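PDB 1H4V: histidine--tRNA ligase from Thermus thermophilus, which catalyses the ATP-dependent attachment of L-histidine to tRNA(His), giving histidyl-tRNA(His), AMP and diphosphate, and works as a homodimer. Local coordinates for residues K29-A34 / H125-E130; V161-V166 / K238-H243; A350-P353 / E358-L361; A378-F383 / P413-Q418. All blocks are in the same frame, centred on the assembly; numbering follows the deposited sequence.

Interaction 1 (K29-A34 / H125-E130); sequences KVLEAA and HQVNYE
Leu31, near the C-terminal end of helix 14-33, wedges its isobutyl group against Val127 and Tyr129, two residues apart on strand 123-132 and facing the helix together. The branch point does one job and a methyl the other: Leu31 CG lies 3.9 Å from Tyr129 CD1, obliquely to the ring, while Leu31 CD2 runs past Val127 CG1 at 4.0 Å. A chi1 of 168° turns the Tyr129 ring toward the helix, and the leucine branch meets it at a slant. This is the tight part, fully buried and purely apolar. Phe305 meets the Tyr129 ring with planes about 30° apart, and Leu146 and Cys150 of helix 137-153 fill in around the phenol and the leucine. The loose side belongs to Lys29, exposed and with a long, weak ion pair to Glu153. Val30, buried like Leu31, packs on Cys150 and on Pro353 of the second subunit, and Ala33 and Ala34 also meet that subunit. Helix 14-33, its end at the dimer interface, probably corresponds to motif 1 of class II aminoacyl-tRNA synthetases, and the antiparallel strands 102-111 and 123-132 to motif 2, so the contact presses the motif 1 helix onto the catalytic sheet.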
loop_
_atom_site.group_PDB
_atom_site.type_symbol
_atom_site.label_atom_id
_atom_site.label_comp_id
_atom_site.label_asym_id
_atom_site.label_seq_id
_atom_site.Cartn_x
_atom_site.Cartn_y
_atom_site.Cartn_z
ATOM N N LYS A 29 -9.944 7.111 -8.251
ATOM C CA LYS A 29 -11.008 8.059 -8.585
ATOM C C LYS A 29 -11.914 7.562 -9.709
ATOM O O LYS A 29 -13.137 7.587 -9.581
ATOM C CB LYS A 29 -10.424 9.427 -8.979
ATOM C CG LYS A 29 -11.483 10.452 -9.415
ATOM C CD LYS A 29 -10.866 11.787 -9.823
ATOM C CE LYS A 29 -10.102 11.692 -11.151
ATOM N NZ LYS A 29 -9.626 13.023 -11.651
ATOM N N VAL A 30 -11.325 7.107 -10.811
ATOM C CA VAL A 30 -12.146 6.640 -11.925
ATOM C C VAL A 30 -12.856 5.317 -11.637
ATOM O O VAL A 30 -14.025 5.157 -11.974
ATOM C CB VAL A 30 -11.318 6.504 -13.247
ATOM C CG1 VAL A 30 -10.363 7.677 -13.393
ATOM C CG2 VAL A 30 -10.581 5.206 -13.276
ATOM N N LEU A 31 -12.163 4.378 -11.003
ATOM C CA LEU A 31 -12.768 3.085 -10.705
ATOM C C LEU A 31 -13.857 3.156 -9.636
ATOM O O LEU A 31 -14.858 2.444 -9.728
ATOM C CB LEU A 31 -11.684 2.077 -10.306
ATOM C CG LEU A 31 -11.075 1.196 -11.411
ATOM C CD1 LEU A 31 -11.178 1.846 -12.763
ATOM C CD2 LEU A 31 -9.617 0.879 -11.067
ATOM N N GLU A 32 -13.690 4.008 -8.629
ATOM C CA GLU A 32 -14.716 4.090 -7.593
ATOM C C GLU A 32 -15.918 4.928 -8.042
ATOM O O GLU A 32 -16.997 4.835 -7.460
ATOM C CB GLU A 32 -14.123 4.592 -6.263
ATOM C CG GLU A 32 -13.091 3.589 -5.695
ATOM C CD GLU A 32 -12.683 3.840 -4.254
ATOM O OE1 GLU A 32 -12.607 5.016 -3.834
ATOM O OE2 GLU A 32 -12.415 2.852 -3.538
ATOM N N ALA A 33 -15.735 5.719 -9.099
ATOM C CA ALA A 33 -16.829 6.523 -9.634
ATOM C C ALA A 33 -17.710 5.588 -10.447
ATOM O O ALA A 33 -18.882 5.881 -10.686
ATOM C CB ALA A 33 -16.298 7.631 -10.523
ATOM N N ALA A 34 -17.144 4.463 -10.883
ATOM C CA ALA A 34 -17.908 3.493 -11.659
ATOM C C ALA A 34 -18.438 2.376 -10.771
ATOM O O ALA A 34 -18.882 1.339 -11.254
ATOM C CB ALA A 34 -17.071 2.927 -12.762
ATOM N N HIS A 125 4.216 -3.204 -9.426
ATOM C CA HIS A 125 2.904 -2.882 -8.891
ATOM C C HIS A 125 1.901 -2.745 -10.017
ATOM O O HIS A 125 2.221 -2.275 -11.114
ATOM C CB HIS A 125 2.962 -1.576 -8.100
ATOM C CG HIS A 125 3.924 -1.608 -6.956
ATOM N ND1 HIS A 125 5.292 -1.575 -7.131
ATOM C CD2 HIS A 125 3.719 -1.717 -5.622
ATOM C CE1 HIS A 125 5.889 -1.667 -5.956
ATOM N NE2 HIS A 125 4.957 -1.754 -5.023
ATOM N N GLN A 126 0.684 -3.187 -9.775
ATOM C CA GLN A 126 -0.315 -3.033 -10.804
ATOM C C GLN A 126 -1.657 -2.734 -10.208
ATOM O O GLN A 126 -1.897 -2.984 -9.019
ATOM C CB GLN A 126 -0.391 -4.264 -11.722
ATOM C CG GLN A 126 -0.640 -5.601 -11.089
ATOM C CD GLN A 126 -0.877 -6.688 -12.149
ATOM O OE1 GLN A 126 -0.128 -6.799 -13.125
ATOM N NE2 GLN A 126 -1.922 -7.491 -11.957
ATOM N N VAL A 127 -2.512 -2.143 -11.029
ATOM C CA VAL A 127 -3.861 -1.826 -10.610
ATOM C C VAL A 127 -4.754 -2.839 -11.293
ATOM O O VAL A 127 -4.608 -3.084 -12.487
ATOM C CB VAL A 127 -4.262 -0.408 -11.049
ATOM C CG1 VAL A 127 -5.766 -0.214 -10.863
ATOM C CG2 VAL A 127 -3.474 0.626 -10.237
ATOM N N ASN A 128 -5.658 -3.448 -10.540
ATOM C CA ASN A 128 -6.567 -4.431 -11.115
ATOM C C ASN A 128 -8.001 -3.990 -10.959
ATOM O O ASN A 128 -8.368 -3.401 -9.946
ATOM C CB ASN A 128 -6.423 -5.804 -10.442
ATOM C CG ASN A 128 -5.232 -6.591 -10.953
ATOM O OD1 ASN A 128 -4.099 -6.383 -10.522
ATOM N ND2 ASN A 128 -5.485 -7.500 -11.880
ATOM N N TYR A 129 -8.799 -4.285 -11.972
ATOM C CA TYR A 129 -10.218 -3.981 -11.965
ATOM C C TYR A 129 -10.915 -5.266 -12.407
ATOM O O TYR A 129 -10.536 -5.868 -13.408
ATOM C CB TYR A 129 -10.565 -2.879 -12.957
ATOM C CG TYR A 129 -12.059 -2.767 -13.170
ATOM C CD1 TYR A 129 -12.886 -2.207 -12.191
ATOM C CD2 TYR A 129 -12.651 -3.254 -14.329
ATOM C CE1 TYR A 129 -14.266 -2.136 -12.365
ATOM C CE2 TYR A 129 -14.028 -3.195 -14.514
ATOM C CZ TYR A 129 -14.827 -2.632 -13.528
ATOM O OH TYR A 129 -16.186 -2.570 -13.714
ATOM N N GLU A 130 -11.942 -5.663 -11.675
ATOM C CA GLU A 130 -12.673 -6.881 -11.986
ATOM C C GLU A 130 -14.188 -6.712 -11.778
ATOM O O GLU A 130 -14.640 -6.211 -10.745
ATOM C CB GLU A 130 -12.143 -8.008 -11.089
ATOM C CG GLU A 130 -11.459 -9.172 -11.796
ATOM C CD GLU A 130 -10.331 -8.777 -12.742
ATOM O OE1 GLU A 130 -10.423 -9.125 -13.934
ATOM O OE2 GLU A 130 -9.350 -8.137 -12.309
#

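Interaction 2 (V161-V166 / K238-H243)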
loop_
_atom_site.group_PDB
_atom_site.type_symbol
_atom_site.label_atom_id
_atom_site.label_comp_id
_atom_site.label_asym_id
_atom_site.label_seq_id
_atom_site.Cartn_x
_atom_site.Cartn_y
_atom_site.Cartn_z
ATOM N N VAL A 161 -5.986 1.513 -28.530
ATOM C CA VAL A 161 -6.811 0.448 -27.987
ATOM C C VAL A 161 -6.960 -0.693 -28.987
ATOM O O VAL A 161 -7.432 -0.492 -30.103
ATOM C CB VAL A 161 -8.215 0.967 -27.623
ATOM C CG1 VAL A 161 -9.084 -0.172 -27.110
ATOM C CG2 VAL A 161 -8.094 2.056 -26.581
ATOM N N LYS A 162 -6.554 -1.892 -28.588
ATOM C CA LYS A 162 -6.666 -3.049 -29.464
ATOM C C LYS A 162 -7.645 -4.051 -28.877
ATOM O O LYS A 162 -7.538 -4.447 -27.723
ATOM C CB LYS A 162 -5.285 -3.659 -29.706
ATOM C CG LYS A 162 -4.380 -2.647 -30.391
ATOM C CD LYS A 162 -3.097 -3.230 -30.924
ATOM C CE LYS A 162 -2.270 -2.141 -31.596
ATOM N NZ LYS A 162 -3.070 -1.383 -32.615
ATOM N N LEU A 163 -8.624 -4.425 -29.688
ATOM C CA LEU A 163 -9.684 -5.329 -29.278
ATOM C C LEU A 163 -9.672 -6.630 -30.073
ATOM O O LEU A 163 -9.170 -6.687 -31.190
ATOM C CB LEU A 163 -11.032 -4.615 -29.448
ATOM C CG LEU A 163 -12.327 -5.355 -29.101
ATOM C CD1 LEU A 163 -12.336 -5.733 -27.631
ATOM C CD2 LEU A 163 -13.517 -4.467 -29.427
ATOM N N SER A 164 -10.230 -7.679 -29.483
ATOM C CA SER A 164 -10.287 -8.973 -30.136
ATOM C C SER A 164 -11.136 -9.918 -29.307
ATOM O O SER A 164 -11.718 -9.524 -28.293
ATOM C CB SER A 164 -8.878 -9.553 -30.291
ATOM O OG SER A 164 -8.916 -10.837 -30.898
ATOM N N SER A 165 -11.188 -11.173 -29.742
ATOM C CA SER A 165 -11.957 -12.195 -29.052
ATOM C C SER A 165 -11.268 -13.542 -29.145
ATOM O O SER A 165 -10.568 -13.820 -30.117
ATOM C CB SER A 165 -13.358 -12.305 -29.659
ATOM O OG SER A 165 -14.047 -13.416 -29.112
ATOM N N VAL A 166 -11.459 -14.371 -28.125
ATOM C CA VAL A 166 -10.875 -15.703 -28.128
ATOM C C VAL A 166 -11.982 -16.759 -28.197
ATOM O O VAL A 166 -11.726 -17.951 -28.027
ATOM C CB VAL A 166 -9.991 -15.937 -26.884
ATOM C CG1 VAL A 166 -8.805 -14.977 -26.913
ATOM C CG2 VAL A 166 -10.799 -15.749 -25.621
ATOM N N LYS A 238 -19.596 -8.151 -31.396
ATOM C CA LYS A 238 -20.218 -7.058 -32.132
ATOM C C LYS A 238 -20.868 -6.090 -31.150
ATOM O O LYS A 238 -20.809 -4.880 -31.339
ATOM C CB LYS A 238 -21.248 -7.587 -33.130
ATOM N N GLU A 239 -21.476 -6.621 -30.095
ATOM C CA GLU A 239 -22.098 -5.779 -29.072
ATOM C C GLU A 239 -21.023 -4.894 -28.417
ATOM O O GLU A 239 -21.206 -3.679 -28.269
ATOM C CB GLU A 239 -22.765 -6.649 -28.001
ATOM C CG GLU A 239 -24.003 -7.396 -28.467
ATOM C CD GLU A 239 -25.216 -6.486 -28.602
ATOM O OE1 GLU A 239 -25.693 -5.973 -27.565
ATOM O OE2 GLU A 239 -25.694 -6.281 -29.739
ATOM N N VAL A 240 -19.904 -5.505 -28.031
ATOM C CA VAL A 240 -18.824 -4.756 -27.406
ATOM C C VAL A 240 -18.351 -3.637 -28.333
ATOM O O VAL A 240 -18.139 -2.501 -27.896
ATOM C CB VAL A 240 -17.619 -5.662 -27.069
ATOM C CG1 VAL A 240 -16.532 -4.849 -26.379
ATOM C CG2 VAL A 240 -18.064 -6.811 -26.184
ATOM N N GLU A 241 -18.189 -3.962 -29.614
ATOM C CA GLU A 241 -17.750 -2.979 -30.597
ATOM C C GLU A 241 -18.752 -1.831 -30.683
ATOM O O GLU A 241 -18.368 -0.661 -30.714
ATOM C CB GLU A 241 -17.609 -3.618 -31.978
ATOM C CG GLU A 241 -16.539 -4.690 -32.079
ATOM C CD GLU A 241 -16.458 -5.304 -33.470
ATOM O OE1 GLU A 241 -16.206 -4.553 -34.435
ATOM O OE2 GLU A 241 -16.647 -6.532 -33.599
ATOM N N ARG A 242 -20.036 -2.167 -30.712
ATOM C CA ARG A 242 -21.070 -1.148 -30.806
ATOM C C ARG A 242 -20.974 -0.154 -29.653
ATOM O O ARG A 242 -21.055 1.058 -29.866
ATOM C CB ARG A 242 -22.463 -1.787 -30.827
ATOM C CG ARG A 242 -23.569 -0.782 -31.120
ATOM C CD ARG A 242 -24.948 -1.430 -31.127
ATOM N NE ARG A 242 -25.403 -1.768 -29.780
ATOM C CZ ARG A 242 -26.599 -2.281 -29.506
ATOM N NH1 ARG A 242 -27.458 -2.516 -30.489
ATOM N NH2 ARG A 242 -26.942 -2.545 -28.251
ATOM N N HIS A 243 -20.788 -0.658 -28.434
ATOM C CA HIS A 243 -20.678 0.228 -27.283
ATOM C C HIS A 243 -19.489 1.180 -27.357
ATOM O O HIS A 243 -19.632 2.364 -27.055
ATOM C CB HIS A 243 -20.624 -0.577 -25.983
ATOM C CG HIS A 243 -21.864 -1.370 -25.723
ATOM N ND1 HIS A 243 -23.128 -0.872 -25.965
ATOM C CD2 HIS A 243 -22.037 -2.629 -25.260
ATOM C CE1 HIS A 243 -24.025 -1.793 -25.667
ATOM N NE2 HIS A 243 -23.391 -2.869 -25.237
#
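Leu163 of strand 160-165 reaches across to helix 231-246 and touches Val240 and Glu241, neighbours on one turn. The apolar contacts both use the same methyl. Leu163 CD2 meets the CG methylene of Glu241 at 4.0 Å and lies 4.3 Å from Val240 CG1, so the leucine tip rests on a valine methyl and on the aliphatic part of a glutamate. A chi1 of 179° turns the leucine's branch away from its own backbone N and puts it on the helix side, where the glutamate runs across it at a slant. Thr267 and Phe269 of strand 267-272 also pack on this leucine, and Thr267 touches Val240 as well.

Hydrogen bonding does not cross between the two segments. The Glu241 chain is extended beyond CG (chi2 179°) and carries its carboxylate past the leucine, where OE1 is hydrogen-bonded to the hydroxyl of Tyr251. That tyrosine packs on Leu163 too, so Glu241 is held at both its greasy and its charged part. Within the helix, Arg242 N donates to Lys238 O at 2.9 Å. His243 ND1 is hydrogen-bonded to Tyr346 OH of the second subunit.

Strands 160-165 and 251-253 are parallel neighbours, and helix 231-246 lies against the sheet on the way between them: a beta-alpha-beta-type crossover of the class II catalytic domain, its connection enlarged by further helices before helix 231-246.

Interaction 3 (A350-P353 / E358-L361)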
loop_
_atom_site.group_PDB
_atom_site.type_symbol
_atom_site.label_atom_id
_atom_site.label_comp_id
_atom_site.label_asym_id
_atom_site.label_seq_id
_atom_site.Cartn_x
_atom_site.Cartn_y
_atom_site.Cartn_z
ATOM N N ALA A 350 4.265 22.381 19.336
ATOM C CA ALA A 350 3.035 23.083 19.691
ATOM C C ALA A 350 2.241 23.481 18.451
ATOM O O ALA A 350 1.041 23.744 18.529
ATOM C CB ALA A 350 3.366 24.333 20.513
ATOM N N LEU A 351 2.916 23.524 17.309
ATOM C CA LEU A 351 2.287 23.907 16.053
ATOM C C LEU A 351 1.846 22.720 15.191
ATOM O O LEU A 351 1.066 22.889 14.255
ATOM C CB LEU A 351 3.248 24.808 15.264
ATOM C CG LEU A 351 3.578 26.142 15.955
ATOM C CD1 LEU A 351 4.708 26.851 15.233
ATOM C CD2 LEU A 351 2.320 27.020 15.989
ATOM N N ARG A 352 2.355 21.530 15.502
ATOM C CA ARG A 352 2.016 20.313 14.752
ATOM C C ARG A 352 0.797 19.636 15.364
ATOM O O ARG A 352 0.541 19.778 16.556
ATOM C CB ARG A 352 3.152 19.298 14.802
ATOM C CG ARG A 352 4.477 19.735 14.274
ATOM C CD ARG A 352 5.546 18.853 14.907
ATOM N NE ARG A 352 6.848 19.095 14.327
ATOM C CZ ARG A 352 7.965 18.498 14.716
ATOM N NH1 ARG A 352 7.943 17.609 15.707
ATOM N NH2 ARG A 352 9.102 18.785 14.093
ATOM N N PRO A 353 0.057 18.851 14.561
ATOM C CA PRO A 353 0.316 18.612 13.135
ATOM C C PRO A 353 -0.489 19.511 12.193
ATOM O O PRO A 353 -0.449 19.327 10.977
ATOM C CB PRO A 353 -0.069 17.153 12.975
ATOM C CG PRO A 353 -1.270 17.068 13.850
ATOM C CD PRO A 353 -0.824 17.803 15.102
ATOM N N GLU A 358 9.308 22.615 11.159
ATOM C CA GLU A 358 10.573 21.931 11.354
ATOM C C GLU A 358 11.585 22.845 12.020
ATOM O O GLU A 358 11.370 24.048 12.136
ATOM C CB GLU A 358 11.094 21.416 10.012
ATOM C CG GLU A 358 10.203 20.327 9.420
ATOM C CD GLU A 358 10.626 19.892 8.025
ATOM O OE1 GLU A 358 11.797 19.490 7.856
ATOM O OE2 GLU A 358 9.780 19.948 7.103
ATOM N N TYR A 359 12.696 22.275 12.458
ATOM C CA TYR A 359 13.706 23.060 13.144
ATOM C C TYR A 359 15.092 22.457 12.970
ATOM O O TYR A 359 15.230 21.258 12.753
ATOM C CB TYR A 359 13.353 23.116 14.631
ATOM C CG TYR A 359 13.270 21.741 15.257
ATOM C CD1 TYR A 359 14.424 21.067 15.665
ATOM C CD2 TYR A 359 12.049 21.075 15.365
ATOM C CE1 TYR A 359 14.363 19.766 16.152
ATOM C CE2 TYR A 359 11.978 19.774 15.853
ATOM C CZ TYR A 359 13.140 19.127 16.239
ATOM O OH TYR A 359 13.085 17.823 16.672
ATOM N N ALA A 360 16.117 23.296 13.069
ATOM C CA ALA A 360 17.494 22.835 12.944
ATOM C C ALA A 360 17.906 22.322 14.318
ATOM O O ALA A 360 17.455 22.849 15.337
ATOM C CB ALA A 360 18.399 23.992 12.514
ATOM N N LEU A 361 18.753 21.298 14.348
ATOM C CA LEU A 361 19.204 20.730 15.616
ATOM C C LEU A 361 20.410 21.412 16.240
ATOM O O LEU A 361 20.744 21.135 17.387
ATOM C CB LEU A 361 19.517 19.246 15.466
ATOM C CG LEU A 361 18.418 18.271 15.877
ATOM C CD1 LEU A 361 18.957 16.839 15.749
ATOM C CD2 LEU A 361 17.981 18.561 17.309
#
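Within the beta-alpha-beta unit formed by strand 331-335, helix 338-351 and strand 357-359, the turn leaving the helix is tied back to the last strand by Arg352, whose guanidinium meets the ring of Tyr359. One nitrogen does the touching: Arg352 NH2 lies 3.5 Å from Tyr359 CE2 and 3.9 Å from Tyr359 CD2. The side chains cross at about a right angle, and the guanidinium plane is turned 32° from the ring, an oblique approach to both groups. Arg352 is extended from CG to NE (chi3 173°), which carries its head to the strand. Tyr359 sets its ring between the backbone N and carbonyl carbon (chi1 59°), a crowded position that turns the ring toward the arginine. The same NH2 also has Glu358 CA at 4.4 Å, at the edge of the guanidinium and near its plane.

The buried arginine head is well supplied with partners. NH2 donates to the backbone O of Ala357, and NH1 forms salt bridges with Glu349 and with Glu142 of the second subunit, which would be expected to stabilise its positive charge. Tyr359 OH has weak hydrogen bonds to the same Glu142 and to Arg103 of the second subunit. The carboxylate of Glu358 turns elsewhere, to a salt bridge with Arg356. In this dimer the helix-to-strand turn thus meets the catalytic domain of the second subunit, through Glu142 and Arg103, while the unit itself is part of the mixed alpha/beta anticodon-binding domain of class IIa synthetases.

Interaction 4 (A378-F383 / P413-Q418)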
loop_
_atom_site.group_PDB
_atom_site.type_symbol
_atom_site.label_atom_id
_atom_site.label_comp_id
_atom_site.label_asym_id
_atom_site.label_seq_id
_atom_site.Cartn_x
_atom_site.Cartn_y
_atom_site.Cartn_z
ATOM N N ALA A 378 10.518 26.825 2.833
ATOM C CA ALA A 378 9.612 27.142 3.934
ATOM C C ALA A 378 8.811 28.405 3.639
ATOM O O ALA A 378 9.307 29.330 3.001
ATOM C CB ALA A 378 10.404 27.332 5.218
ATOM N N ALA A 379 7.563 28.436 4.093
ATOM C CA ALA A 379 6.733 29.611 3.904
ATOM C C ALA A 379 7.295 30.672 4.858
ATOM O O ALA A 379 7.514 31.819 4.470
ATOM C CB ALA A 379 5.283 29.300 4.247
ATOM N N PHE A 380 7.547 30.267 6.102
ATOM C CA PHE A 380 8.096 31.161 7.117
ATOM C C PHE A 380 9.361 30.614 7.735
ATOM O O PHE A 380 9.565 29.405 7.798
ATOM C CB PHE A 380 7.113 31.387 8.270
ATOM C CG PHE A 380 5.958 32.274 7.930
ATOM C CD1 PHE A 380 4.832 31.759 7.304
ATOM C CD2 PHE A 380 5.990 33.628 8.252
ATOM C CE1 PHE A 380 3.744 32.581 7.001
ATOM C CE2 PHE A 380 4.914 34.456 7.957
ATOM C CZ PHE A 380 3.787 33.933 7.330
ATOM N N ALA A 381 10.205 31.523 8.200
ATOM C CA ALA A 381 11.431 31.159 8.882
ATOM C C ALA A 381 11.195 31.697 10.291
ATOM O O ALA A 381 10.530 32.719 10.458
ATOM C CB ALA A 381 12.619 31.841 8.246
ATOM N N GLY A 382 11.703 31.000 11.301
ATOM C CA GLY A 382 11.520 31.452 12.668
ATOM C C GLY A 382 12.868 31.544 13.346
ATOM O O GLY A 382 13.768 30.747 13.067
ATOM N N PHE A 383 13.029 32.512 14.232
ATOM C CA PHE A 383 14.297 32.660 14.915
ATOM C C PHE A 383 14.131 32.706 16.417
ATOM O O PHE A 383 13.292 33.442 16.942
ATOM C CB PHE A 383 15.023 33.914 14.425
ATOM C CG PHE A 383 15.331 33.889 12.962
ATOM C CD1 PHE A 383 14.350 34.197 12.026
ATOM C CD2 PHE A 383 16.598 33.517 12.512
ATOM C CE1 PHE A 383 14.623 34.133 10.661
ATOM C CE2 PHE A 383 16.881 33.450 11.144
ATOM C CZ PHE A 383 15.895 33.758 10.221
ATOM N N PRO A 413 0.557 30.283 16.588
ATOM C CA PRO A 413 -0.373 29.402 15.865
ATOM C C PRO A 413 -1.418 30.208 15.086
ATOM O O PRO A 413 -1.612 30.017 13.883
ATOM C CB PRO A 413 -1.025 28.584 16.982
ATOM C CG PRO A 413 -0.002 28.589 18.067
ATOM C CD PRO A 413 0.521 30.010 18.035
ATOM N N GLY A 414 -2.084 31.115 15.792
ATOM C CA GLY A 414 -3.111 31.928 15.175
ATOM C C GLY A 414 -2.593 32.772 14.036
ATOM O O GLY A 414 -3.201 32.827 12.971
ATOM N N TYR A 415 -1.464 33.431 14.258
ATOM C CA TYR A 415 -0.873 34.286 13.244
ATOM C C TYR A 415 -0.533 33.501 11.976
ATOM O O TYR A 415 -0.847 33.932 10.860
ATOM C CB TYR A 415 0.390 34.935 13.798
ATOM C CG TYR A 415 1.117 35.787 12.793
ATOM C CD1 TYR A 415 0.817 37.149 12.650
ATOM C CD2 TYR A 415 2.081 35.229 11.955
ATOM C CE1 TYR A 415 1.465 37.931 11.688
ATOM C CE2 TYR A 415 2.732 35.994 10.993
ATOM C CZ TYR A 415 2.425 37.339 10.863
ATOM O OH TYR A 415 3.086 38.087 9.916
ATOM N N LEU A 416 0.119 32.354 12.154
ATOM C CA LEU A 416 0.513 31.519 11.025
ATOM C C LEU A 416 -0.699 31.012 10.257
ATOM O O LEU A 416 -0.675 30.949 9.028
ATOM C CB LEU A 416 1.354 30.335 11.506
ATOM C CG LEU A 416 2.762 30.644 12.017
ATOM C CD1 LEU A 416 3.270 29.477 12.821
ATOM C CD2 LEU A 416 3.694 30.933 10.850
ATOM N N LEU A 417 -1.758 30.663 10.984
ATOM C CA LEU A 417 -2.978 30.164 10.356
ATOM C C LEU A 417 -3.693 31.251 9.558
ATOM O O LEU A 417 -4.225 30.993 8.482
ATOM C CB LEU A 417 -3.926 29.590 11.412
ATOM C CG LEU A 417 -4.423 28.170 11.123
ATOM C CD1 LEU A 417 -5.305 28.163 9.880
ATOM C CD2 LEU A 417 -3.220 27.244 10.937
ATOM N N GLN A 418 -3.706 32.468 10.088
ATOM C CA GLN A 418 -4.338 33.588 9.405
ATOM C C GLN A 418 -3.553 33.920 8.141
ATOM O O GLN A 418 -4.120 34.350 7.140
ATOM C CB GLN A 418 -4.367 34.810 10.326
ATOM C CG GLN A 418 -4.719 36.125 9.641
ATOM C CD GLN A 418 -6.150 36.169 9.131
ATOM O OE1 GLN A 418 -7.105 35.990 9.896
ATOM N NE2 GLN A 418 -6.306 36.416 7.833
#
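Tyr415 and Leu416, successive residues of helix 412-419, close on the ring of Phe380 at the start of strand 380-384. Ahead of them, Pro413 and Gly414 do not touch the strand; the O of Pro413 accepts the N-H of Leu417 at 3.0 Å and the O of Gly414 that of Gln418, continuing the helix. Tyr415 comes next. With chi1 at 177° its ring swings toward the strand, bringing one edge to Phe380: Tyr415 CE2 is 4.0 Å from Phe380 CE2, with the two side chains crossing at about a right angle. Leu416 then covers a face of the phenylalanine. Its CD2 methyl stands 4.1 Å from the centroid of the Phe380 ring and 21° off the ring normal, a CH-pi contact, displaced toward the rim so that Phe380 CD1 is nearest at 3.8 Å. Leu331 packs on both Phe380 and Leu416, and Leu396 on both Tyr415 and Leu416, extending the apolar cluster over the sheet. With no hydrogen bond between the segments, the C-terminal helix is held here by dispersion and CH-pi contacts, which depend on shape and burial rather than on charge.

From the N terminus the four contacts follow in series, none nested or crossed. Interaction 1 closes a loop of 90 intervening residues and interaction 2 one of 71; both attach helices to the same catalytic sheet, with centres about 20 Å apart. Interaction 3 closes a four-residue turn in the anticodon-binding domain, and interaction 4 brings the chain's last helix back over 29 residues to that domain's sheet. These two touch directly, Leu351 CD2 lying 3.5 Å from Pro413 CG. Interactions 1 and 3 stand about 37 Å apart between centres in one chain, yet the dimer brings their counterparts together: Ala34 packs on Arg352 of the second subunit.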